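Local coordinates for hemopexin fold protein CP4 (Vigna unguiculata, PDB 3OYO) that is of uncertain function but folds as a four-bladed haemopexin-type propeller with a bound calcium ion, and may reflect functional diversity among plant haemopexins, at residues V25-T30 and P217-I222. Residues are numbered along the deposited sequence; the frame is centred on the assembly and turned at random.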
# COMPACT_ATOMS: atom_id res chain seq x y z
N VAL A 25 11.58 -5.08 -2.55
CA VAL A 25 12.81 -4.27 -2.33
C VAL A 25 12.47 -3.32 -1.22
O VAL A 25 11.29 -3.03 -0.97
CB VAL A 25 13.26 -3.49 -3.60
CG1 VAL A 25 13.65 -4.48 -4.70
CG2 VAL A 25 12.16 -2.54 -4.11
N ARG A 26 13.49 -2.86 -0.53
CA ARG A 26 13.34 -1.84 0.48
C ARG A 26 14.14 -0.64 -0.01
O ARG A 26 15.32 -0.77 -0.29
CB ARG A 26 13.88 -2.33 1.84
CG ARG A 26 13.83 -1.30 2.93
CD ARG A 26 14.32 -1.88 4.23
NE ARG A 26 15.66 -2.43 4.06
CZ ARG A 26 16.73 -1.95 4.67
NH1 ARG A 26 16.58 -0.93 5.52
NH2 ARG A 26 17.92 -2.50 4.46
N LEU A 27 13.48 0.52 -0.10
CA LEU A 27 14.13 1.73 -0.61
C LEU A 27 14.22 2.86 0.40
O LEU A 27 13.35 3.02 1.26
CB LEU A 27 13.43 2.33 -1.83
CG LEU A 27 12.97 1.64 -3.09
CD1 LEU A 27 12.71 2.73 -4.09
CD2 LEU A 27 14.00 0.62 -3.64
N HIS A 28 15.27 3.65 0.25
CA HIS A 28 15.36 4.91 0.95
C HIS A 28 15.00 5.94 -0.12
O HIS A 28 15.52 5.92 -1.24
CB HIS A 28 16.77 5.15 1.49
CG HIS A 28 16.97 6.55 1.98
ND1 HIS A 28 16.53 6.96 3.22
CD2 HIS A 28 17.51 7.64 1.38
CE1 HIS A 28 16.78 8.25 3.36
NE2 HIS A 28 17.38 8.68 2.27
N TYR A 29 14.08 6.84 0.21
CA TYR A 29 13.65 7.80 -0.78
C TYR A 29 13.77 9.23 -0.24
O TYR A 29 13.88 9.45 0.98
CB TYR A 29 12.22 7.45 -1.26
CG TYR A 29 11.14 7.59 -0.20
CD1 TYR A 29 11.08 6.70 0.90
CD2 TYR A 29 10.19 8.62 -0.27
CE1 TYR A 29 10.11 6.84 1.88
CE2 TYR A 29 9.21 8.76 0.71
CZ TYR A 29 9.18 7.89 1.78
OH TYR A 29 8.24 8.05 2.76
N THR A 30 13.77 10.18 -1.17
CA THR A 30 13.88 11.60 -0.85
C THR A 30 12.91 12.34 -1.73
O THR A 30 13.18 12.52 -2.92
CB THR A 30 15.31 12.17 -1.06
OG1 THR A 30 16.23 11.40 -0.27
CG2 THR A 30 15.33 13.67 -0.57
N PRO A 217 14.09 5.95 -11.03
CA PRO A 217 15.04 5.38 -12.01
C PRO A 217 15.87 4.22 -11.45
O PRO A 217 16.26 3.34 -12.21
CB PRO A 217 15.94 6.58 -12.37
CG PRO A 217 15.80 7.51 -11.22
CD PRO A 217 14.35 7.40 -10.84
N VAL A 218 16.11 4.22 -10.13
CA VAL A 218 16.84 3.13 -9.48
C VAL A 218 16.18 1.75 -9.68
O VAL A 218 16.82 0.73 -9.46
CB VAL A 218 17.13 3.40 -7.97
CG1 VAL A 218 15.92 3.00 -7.07
CG2 VAL A 218 18.37 2.70 -7.53
N LEU A 219 14.92 1.71 -10.13
CA LEU A 219 14.26 0.41 -10.28
C LEU A 219 14.54 -0.14 -11.67
O LEU A 219 14.27 -1.31 -11.98
CB LEU A 219 12.75 0.52 -10.01
CG LEU A 219 12.31 0.93 -8.60
CD1 LEU A 219 10.82 0.92 -8.59
CD2 LEU A 219 12.89 0.01 -7.51
N LYS A 220 15.09 0.73 -12.52
CA LYS A 220 15.37 0.35 -13.92
C LYS A 220 16.23 -0.91 -13.99
O LYS A 220 17.26 -0.98 -13.33
CB LYS A 220 16.04 1.48 -14.68
CG LYS A 220 15.18 2.68 -14.92
CD LYS A 220 16.05 3.74 -15.61
CE LYS A 220 15.30 5.04 -15.94
NZ LYS A 220 16.38 6.04 -16.31
N GLY A 221 15.78 -1.88 -14.77
CA GLY A 221 16.49 -3.15 -14.96
C GLY A 221 16.26 -4.14 -13.85
O GLY A 221 16.94 -5.15 -13.77
N ILE A 222 15.29 -3.84 -12.99
CA ILE A 222 14.95 -4.66 -11.86
C ILE A 222 13.45 -4.83 -11.89
O ILE A 222 12.94 -5.93 -11.70
CB ILE A 222 15.42 -4.01 -10.53
CG1 ILE A 222 16.95 -3.80 -10.58
CG2 ILE A 222 14.97 -4.86 -9.32
CD1 ILE A 222 17.54 -3.07 -9.40
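Leu27 and Val25 meet Leu219 and Val218 in an apolar contact between the first blade of a four-bladed haemopexin propeller and the chain that follows its last blade. Strand 23-28 is the third strand of the first blade. Segment 217-222 follows helix 212-215, which comes after the last blade, so the contact joins parts near the two ends of the chain.

Leu219 CD2 is the shared point. It lies 4.1 Å from Leu27 CD2 and 4.3 Å from Val25 CG2. The two leucine side chains run obliquely to each other and touch through one methyl each. Beside this pair, Leu27 CD1 approaches Val218 CG1 at 4.4 Å. The two methyls of Leu27 are thus divided between neighbouring residues of the 3-10 segment 217-219. No hydrogen bond joins the segments.

Val25 and Leu27 alternate with Arg26 along the strand and both direct CB at segment 217-222. Arg26 is turned away and forms a salt bridge with Glu15. In Leu219, CG stands anti to the carbonyl carbon (chi1 -63°), and with chi2 at -179° this brings CD2 to the strand.

Further out, Leu27 packs on Trp216, Ile38 and Phe18. Val25 rests on Phe18 and Leu42, and Leu219 on Leu213. Lys220 N donates to Pro217 O at 2.9 Å across the 3-10 segment. Ile222 N donates to Leu219 O, also at 2.9 Å, and closes the turn that follows.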